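Local coordinates for fatty acid synthase 1, isoform A (Drosophila melanogaster, PDB 6FN6), which probably makes long-chain saturated fatty acids from acetyl-CoA and malonyl-CoA using NADPH, this chain being its dehydratase, enoylreductase and ketoreductase region, at residues 985-997 against 1034-1046. Residues are numbered along the deposited sequence; the frame is centred on the assembly and turned at random.
Sequences DVTTAAGAKKLLE and PKVTATKYLDQFS
Two aromatic rings of helix 1034-1046 each receive an aliphatic carbon of segment 985-997 on one face. The CB of Ala989 sits 3.7 Å from the centroid of the Tyr1041 ring and only 5° off its normal, a CH-pi contact that a small methyl suits because the backbone beside it can lie close to the ring. Thr987 O comes to the ring's edge, near its plane, 3.3 Å from Tyr1041 CD2. One turn on, Lys993 lays its CB over the centre of the Phe1045 ring, 4.2 Å from the centroid. With the Lys993 CG anti to the backbone N, chi1 -176°, the chain runs out past Phe1045 CE1, and a bend at its last torsion accompanies the salt bridge of NZ with Glu997 OE2; lysine suits this partly exposed margin because its methylenes cover the ring while its charged end pairs with Glu997. With an alanine in place of Tyr1041, Ala989 CB would probably lose the ring face it rests on, and a gap would be likely to open beside the start of helix 989-997.

These helices, their axes 8.8 Å apart at an angle of 52°, pack on the same side of the parallel sheet of the Rossmann-type ketoreductase domain, touching strands 926-930 and 1005-1011. Toward that sheet the side-chain packing is mainly apolar. Leu1042 CD2 is shared by Val986 CG2, Ala992 CB, Leu995 CD2 and both CG and CD2 of Leu996, and the forked ends of the leucines suit this buried place by presenting methyls in several directions. Ala992, short enough for the crossing, puts its CB 3.7 Å from Tyr1041 CB, and Leu996 CD1 reaches Phe1045 CB.

No hydrogen bond joins the two segments; Asp1043 instead forms salt bridges to Arg1047 and Arg1088. Thr988 caps helix 989-997, its OG1 accepting from Gly991 N at 3.1 Å, and in the preceding Asx turn Asp985 OD1 takes both the N-H and the hydroxyl of Thr987.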
ATOM      1  N   ASP A 985       3.155 -65.643   3.828  1.00 65.72           N
ATOM      2  CA  ASP A 985       4.307 -66.211   3.140  1.00 64.57           C
ATOM      3  C   ASP A 985       3.961 -66.566   1.697  1.00 69.92           C
ATOM      4  O   ASP A 985       3.264 -67.544   1.439  1.00 71.96           O
ATOM      5  CB  ASP A 985       4.810 -67.448   3.884  1.00 58.78           C
ATOM      6  CG  ASP A 985       6.025 -68.067   3.231  1.00 56.96           C
ATOM      7  OD1 ASP A 985       6.720 -67.355   2.476  1.00 55.99           O
ATOM      8  OD2 ASP A 985       6.295 -69.260   3.479  1.00 57.05           O
ATOM      9  N   VAL A 986       4.454 -65.761   0.760  1.00 60.29           N
ATOM     10  CA  VAL A 986       4.125 -65.924  -0.653  1.00 59.52           C
ATOM     11  C   VAL A 986       5.085 -66.892  -1.352  1.00 56.93           C
ATOM     12  O   VAL A 986       4.879 -67.251  -2.512  1.00 57.40           O
ATOM     13  CB  VAL A 986       4.111 -64.543  -1.360  1.00 62.85           C
ATOM     14  CG1 VAL A 986       5.500 -63.907  -1.339  1.00 64.15           C
ATOM     15  CG2 VAL A 986       3.597 -64.661  -2.790  1.00 64.59           C
ATOM     16  N   THR A 987       6.125 -67.325  -0.645  1.00 53.85           N
ATOM     17  CA  THR A 987       7.144 -68.185  -1.243  1.00 47.43           C
ATOM     18  C   THR A 987       6.623 -69.599  -1.490  1.00 48.10           C
ATOM     19  O   THR A 987       7.101 -70.294  -2.386  1.00 48.00           O
ATOM     20  CB  THR A 987       8.401 -68.270  -0.359  1.00 45.19           C
ATOM     21  OG1 THR A 987       8.070 -68.877   0.893  1.00 44.26           O
ATOM     22  CG2 THR A 987       8.977 -66.883  -0.114  1.00 47.73           C
ATOM     23  N   THR A 988       5.656 -70.031  -0.687  1.00 60.11           N
ATOM     24  CA  THR A 988       5.058 -71.351  -0.858  1.00 58.68           C
ATOM     25  C   THR A 988       3.983 -71.318  -1.940  1.00 54.89           C
ATOM     26  O   THR A 988       3.574 -70.249  -2.383  1.00 54.90           O
ATOM     27  CB  THR A 988       4.440 -71.869   0.453  1.00 58.65           C
ATOM     28  OG1 THR A 988       3.308 -71.063   0.805  1.00 57.25           O
ATOM     29  CG2 THR A 988       5.462 -71.830   1.582  1.00 57.97           C
ATOM     30  N   ALA A 989       3.531 -72.492  -2.364  1.00 48.49           N
ATOM     31  CA  ALA A 989       2.512 -72.584  -3.403  1.00 44.89           C
ATOM     32  C   ALA A 989       1.148 -72.155  -2.875  1.00 43.49           C
ATOM     33  O   ALA A 989       0.400 -71.454  -3.556  1.00 42.89           O
ATOM     34  CB  ALA A 989       2.444 -74.001  -3.950  1.00 44.35           C
ATOM     35  N   ALA A 990       0.831 -72.577  -1.655  1.00 42.09           N
ATOM     36  CA  ALA A 990      -0.453 -72.255  -1.041  1.00 42.76           C
ATOM     37  C   ALA A 990      -0.554 -70.759  -0.752  1.00 42.01           C
ATOM     38  O   ALA A 990      -1.612 -70.153  -0.922  1.00 41.95           O
ATOM     39  CB  ALA A 990      -0.644 -73.058   0.229  1.00 44.33           C
ATOM     40  N   GLY A 991       0.550 -70.170  -0.305  1.00 41.53           N
ATOM     41  CA  GLY A 991       0.591 -68.748  -0.024  1.00 43.92           C
ATOM     42  C   GLY A 991       0.432 -67.896  -1.268  1.00 42.06           C
ATOM     43  O   GLY A 991      -0.334 -66.932  -1.279  1.00 39.20           O
ATOM     44  N   ALA A 992       1.155 -68.256  -2.323  1.00 41.54           N
ATOM     45  CA  ALA A 992       1.059 -67.542  -3.587  1.00 42.19           C
ATOM     46  C   ALA A 992      -0.367 -67.619  -4.110  1.00 45.76           C
ATOM     47  O   ALA A 992      -0.941 -66.616  -4.539  1.00 44.82           O
ATOM     48  CB  ALA A 992       2.030 -68.120  -4.601  1.00 39.82           C
ATOM     49  N   LYS A 993      -0.934 -68.818  -4.059  1.00 48.05           N
ATOM     50  CA  LYS A 993      -2.298 -69.044  -4.513  1.00 50.20           C
ATOM     51  C   LYS A 993      -3.291 -68.186  -3.735  1.00 48.18           C
ATOM     52  O   LYS A 993      -4.218 -67.619  -4.315  1.00 47.16           O
ATOM     53  CB  LYS A 993      -2.664 -70.522  -4.376  1.00 54.29           C
ATOM     54  CG  LYS A 993      -4.034 -70.864  -4.928  1.00 58.69           C
ATOM     55  CD  LYS A 993      -4.237 -72.362  -5.015  1.00 62.84           C
ATOM     56  CE  LYS A 993      -5.665 -72.702  -5.406  1.00 65.80           C
ATOM     57  NZ  LYS A 993      -6.635 -72.353  -4.330  1.00 66.76           N
ATOM     58  N   LYS A 994      -3.093 -68.091  -2.424  1.00 43.05           N
ATOM     59  CA  LYS A 994      -3.998 -67.332  -1.570  1.00 46.41           C
ATOM     60  C   LYS A 994      -3.908 -65.838  -1.876  1.00 39.88           C
ATOM     61  O   LYS A 994      -4.930 -65.164  -2.011  1.00 40.04           O
ATOM     62  CB  LYS A 994      -3.689 -67.579  -0.093  1.00 58.05           C
ATOM     63  CG  LYS A 994      -4.771 -67.069   0.843  1.00 68.89           C
ATOM     64  CD  LYS A 994      -4.278 -66.955   2.274  1.00 78.32           C
ATOM     65  CE  LYS A 994      -5.323 -66.289   3.155  1.00 85.48           C
ATOM     66  NZ  LYS A 994      -4.794 -65.938   4.502  1.00 88.16           N
ATOM     67  N   LEU A 995      -2.685 -65.324  -1.970  1.00 47.49           N
ATOM     68  CA  LEU A 995      -2.466 -63.917  -2.287  1.00 42.53           C
ATOM     69  C   LEU A 995      -3.248 -63.525  -3.537  1.00 40.83           C
ATOM     70  O   LEU A 995      -3.970 -62.529  -3.542  1.00 39.64           O
ATOM     71  CB  LEU A 995      -0.973 -63.639  -2.491  1.00 40.80           C
ATOM     72  CG  LEU A 995      -0.570 -62.237  -2.961  1.00 38.92           C
ATOM     73  CD1 LEU A 995      -0.772 -61.226  -1.848  1.00 38.03           C
ATOM     74  CD2 LEU A 995       0.875 -62.221  -3.452  1.00 39.64           C
ATOM     75  N   LEU A 996      -3.113 -64.326  -4.588  1.00 41.81           N
ATOM     76  CA  LEU A 996      -3.726 -64.015  -5.872  1.00 41.63           C
ATOM     77  C   LEU A 996      -5.248 -64.092  -5.812  1.00 45.65           C
ATOM     78  O   LEU A 996      -5.938 -63.309  -6.459  1.00 45.24           O
ATOM     79  CB  LEU A 996      -3.202 -64.966  -6.951  1.00 39.63           C
ATOM     80  CG  LEU A 996      -1.706 -64.874  -7.259  1.00 39.19           C
ATOM     81  CD1 LEU A 996      -1.276 -66.008  -8.173  1.00 40.69           C
ATOM     82  CD2 LEU A 996      -1.361 -63.534  -7.882  1.00 37.28           C
ATOM     83  N   GLU A 997      -5.777 -65.025  -5.031  1.00 47.85           N
ATOM     84  CA  GLU A 997      -7.222 -65.191  -4.957  1.00 56.42           C
ATOM     85  C   GLU A 997      -7.876 -64.097  -4.121  1.00 52.98           C
ATOM     86  O   GLU A 997      -8.959 -63.624  -4.457  1.00 52.03           O
ATOM     87  CB  GLU A 997      -7.576 -66.566  -4.394  1.00 65.01           C
ATOM     88  CG  GLU A 997      -7.588 -67.668  -5.442  1.00 71.93           C
ATOM     89  CD  GLU A 997      -7.697 -69.057  -4.845  1.00 78.68           C
ATOM     90  OE1 GLU A 997      -7.670 -69.176  -3.603  1.00 81.51           O
ATOM     91  OE2 GLU A 997      -7.812 -70.029  -5.622  1.00 80.24           O
ATOM     92  N   PRO A1034      14.300 -67.984  -2.432  1.00110.71           N
ATOM     93  CA  PRO A1034      12.955 -67.451  -2.188  1.00109.90           C
ATOM     94  C   PRO A1034      12.515 -66.454  -3.254  1.00103.57           C
ATOM     95  O   PRO A1034      11.316 -66.282  -3.482  1.00104.34           O
ATOM     96  CB  PRO A1034      13.091 -66.761  -0.825  1.00113.50           C
ATOM     97  CG  PRO A1034      14.253 -67.422  -0.173  1.00115.31           C
ATOM     98  CD  PRO A1034      15.196 -67.766  -1.282  1.00114.33           C
ATOM     99  N   LYS A1035      13.480 -65.809  -3.901  1.00 84.10           N
ATOM    100  CA  LYS A1035      13.187 -64.871  -4.976  1.00 75.89           C
ATOM    101  C   LYS A1035      12.599 -65.624  -6.168  1.00 67.55           C
ATOM    102  O   LYS A1035      11.642 -65.175  -6.797  1.00 64.30           O
ATOM    103  CB  LYS A1035      14.459 -64.120  -5.390  1.00 79.16           C
ATOM    104  CG  LYS A1035      15.102 -63.315  -4.264  1.00 81.88           C
ATOM    105  CD  LYS A1035      16.383 -62.616  -4.710  1.00 83.50           C
ATOM    106  CE  LYS A1035      17.531 -63.597  -4.931  1.00 84.66           C
ATOM    107  NZ  LYS A1035      17.911 -64.324  -3.685  1.00 84.95           N
ATOM    108  N   VAL A1036      13.186 -66.780  -6.457  1.00 73.97           N
ATOM    109  CA  VAL A1036      12.791 -67.604  -7.593  1.00 67.80           C
ATOM    110  C   VAL A1036      11.434 -68.274  -7.385  1.00 64.91           C
ATOM    111  O   VAL A1036      10.568 -68.232  -8.259  1.00 61.76           O
ATOM    112  CB  VAL A1036      13.877 -68.663  -7.881  1.00 65.29           C
ATOM    113  CG1 VAL A1036      13.430 -69.630  -8.973  1.00 64.23           C
ATOM    114  CG2 VAL A1036      15.186 -67.991  -8.261  1.00 64.95           C
ATOM    115  N   THR A1037      11.255 -68.890  -6.220  1.00 57.21           N
ATOM    116  CA  THR A1037      10.088 -69.729  -5.958  1.00 57.21           C
ATOM    117  C   THR A1037       8.764 -68.965  -5.919  1.00 46.89           C
ATOM    118  O   THR A1037       7.731 -69.491  -6.334  1.00 42.42           O
ATOM    119  CB  THR A1037      10.250 -70.487  -4.625  1.00 63.43           C
ATOM    120  OG1 THR A1037      10.524 -69.559  -3.568  1.00 65.77           O
ATOM    121  CG2 THR A1037      11.391 -71.487  -4.723  1.00 67.20           C
ATOM    122  N   ALA A1038       8.785 -67.737  -5.413  1.00 48.00           N
ATOM    123  CA  ALA A1038       7.577 -66.918  -5.382  1.00 43.02           C
ATOM    124  C   ALA A1038       7.137 -66.585  -6.805  1.00 41.29           C
ATOM    125  O   ALA A1038       5.966 -66.728  -7.156  1.00 39.04           O
ATOM    126  CB  ALA A1038       7.810 -65.645  -4.585  1.00 40.61           C
ATOM    127  N   THR A1039       8.089 -66.155  -7.623  1.00 48.89           N
ATOM    128  CA  THR A1039       7.813 -65.821  -9.014  1.00 46.43           C
ATOM    129  C   THR A1039       7.309 -67.055  -9.751  1.00 48.90           C
ATOM    130  O   THR A1039       6.393 -66.974 -10.572  1.00 48.18           O
ATOM    131  CB  THR A1039       9.069 -65.278  -9.720  1.00 42.35           C
ATOM    132  OG1 THR A1039       9.629 -64.209  -8.948  1.00 43.76           O
ATOM    133  CG2 THR A1039       8.731 -64.769 -11.114  1.00 41.97           C
ATOM    134  N   LYS A1040       7.910 -68.199  -9.446  1.00 45.93           N
ATOM    135  CA  LYS A1040       7.556 -69.449 -10.104  1.00 48.39           C
ATOM    136  C   LYS A1040       6.100 -69.814  -9.812  1.00 42.52           C
ATOM    137  O   LYS A1040       5.345 -70.162 -10.718  1.00 40.22           O
ATOM    138  CB  LYS A1040       8.495 -70.567  -9.650  1.00 58.90           C
ATOM    139  CG  LYS A1040       8.193 -71.926 -10.251  1.00 69.37           C
ATOM    140  CD  LYS A1040       9.239 -72.947  -9.831  1.00 79.95           C
ATOM    141  CE  LYS A1040       8.970 -74.312 -10.443  1.00 87.77           C
ATOM    142  NZ  LYS A1040      10.070 -75.274 -10.160  1.00 92.39           N
ATOM    143  N   TYR A1041       5.709 -69.725  -8.545  1.00 45.02           N
ATOM    144  CA  TYR A1041       4.350 -70.063  -8.144  1.00 43.19           C
ATOM    145  C   TYR A1041       3.355 -68.972  -8.537  1.00 39.18           C
ATOM    146  O   TYR A1041       2.241 -69.271  -8.972  1.00 39.35           O
ATOM    147  CB  TYR A1041       4.285 -70.307  -6.634  1.00 45.06           C
ATOM    148  CG  TYR A1041       4.917 -71.608  -6.178  1.00 47.47           C
ATOM    149  CD1 TYR A1041       4.806 -72.770  -6.935  1.00 47.50           C
ATOM    150  CD2 TYR A1041       5.622 -71.673  -4.984  1.00 49.58           C
ATOM    151  CE1 TYR A1041       5.383 -73.953  -6.516  1.00 48.54           C
ATOM    152  CE2 TYR A1041       6.202 -72.853  -4.557  1.00 50.48           C
ATOM    153  CZ  TYR A1041       6.080 -73.988  -5.327  1.00 50.10           C
ATOM    154  OH  TYR A1041       6.660 -75.161  -4.900  1.00 51.66           O
ATOM    155  N   LEU A1042       3.746 -67.710  -8.372  1.00 35.29           N
ATOM    156  CA  LEU A1042       2.900 -66.594  -8.790  1.00 34.74           C
ATOM    157  C   LEU A1042       2.608 -66.683 -10.284  1.00 34.51           C
ATOM    158  O   LEU A1042       1.481 -66.455 -10.724  1.00 34.57           O
ATOM    159  CB  LEU A1042       3.558 -65.254  -8.457  1.00 34.06           C
ATOM    160  CG  LEU A1042       3.536 -64.853  -6.981  1.00 34.30           C
ATOM    161  CD1 LEU A1042       4.444 -63.662  -6.729  1.00 33.72           C
ATOM    162  CD2 LEU A1042       2.124 -64.553  -6.527  1.00 34.56           C
ATOM    163  N   ASP A1043       3.631 -67.030 -11.060  1.00 40.95           N
ATOM    164  CA  ASP A1043       3.468 -67.232 -12.492  1.00 43.88           C
ATOM    165  C   ASP A1043       2.446 -68.329 -12.748  1.00 40.05           C
ATOM    166  O   ASP A1043       1.507 -68.154 -13.522  1.00 36.04           O
ATOM    167  CB  ASP A1043       4.804 -67.596 -13.143  1.00 46.31           C
ATOM    168  CG  ASP A1043       4.635 -68.198 -14.528  1.00 49.45           C
ATOM    169  OD1 ASP A1043       3.696 -67.794 -15.247  1.00 49.29           O
ATOM    170  OD2 ASP A1043       5.440 -69.079 -14.899  1.00 51.07           O
ATOM    171  N   GLN A1044       2.636 -69.457 -12.077  1.00 47.40           N
ATOM    172  CA  GLN A1044       1.832 -70.650 -12.313  1.00 49.39           C
ATOM    173  C   GLN A1044       0.347 -70.425 -12.023  1.00 44.64           C
ATOM    174  O   GLN A1044      -0.506 -70.731 -12.855  1.00 42.54           O
ATOM    175  CB  GLN A1044       2.371 -71.793 -11.447  1.00 58.79           C
ATOM    176  CG  GLN A1044       1.544 -73.064 -11.450  1.00 67.13           C
ATOM    177  CD  GLN A1044       2.159 -74.144 -10.579  1.00 71.76           C
ATOM    178  OE1 GLN A1044       3.327 -74.058 -10.196  1.00 71.81           O
ATOM    179  NE2 GLN A1044       1.369 -75.158 -10.247  1.00 73.85           N
ATOM    180  N   PHE A1045       0.044 -69.866 -10.857  1.00 47.04           N
ATOM    181  CA  PHE A1045      -1.340 -69.744 -10.403  1.00 46.96           C
ATOM    182  C   PHE A1045      -2.067 -68.537 -10.991  1.00 48.65           C
ATOM    183  O   PHE A1045      -3.294 -68.541 -11.085  1.00 51.51           O
ATOM    184  CB  PHE A1045      -1.381 -69.673  -8.876  1.00 45.85           C
ATOM    185  CG  PHE A1045      -0.950 -70.942  -8.201  1.00 46.54           C
ATOM    186  CD1 PHE A1045      -1.727 -72.084  -8.283  1.00 47.10           C
ATOM    187  CD2 PHE A1045       0.234 -70.995  -7.487  1.00 47.13           C
ATOM    188  CE1 PHE A1045      -1.334 -73.254  -7.665  1.00 47.65           C
ATOM    189  CE2 PHE A1045       0.633 -72.161  -6.866  1.00 48.66           C
ATOM    190  CZ  PHE A1045      -0.152 -73.293  -6.956  1.00 48.49           C
ATOM    191  N   SER A1046      -1.322 -67.504 -11.374  1.00 43.45           N
ATOM    192  CA  SER A1046      -1.933 -66.326 -11.979  1.00 40.40           C
ATOM    193  C   SER A1046      -2.569 -66.696 -13.317  1.00 40.14           C
ATOM    194  O   SER A1046      -3.579 -66.115 -13.714  1.00 44.18           O
ATOM    195  CB  SER A1046      -0.906 -65.206 -12.167  1.00 41.16           C
ATOM    196  OG  SER A1046       0.133 -65.595 -13.047  1.00 43.79           O
TER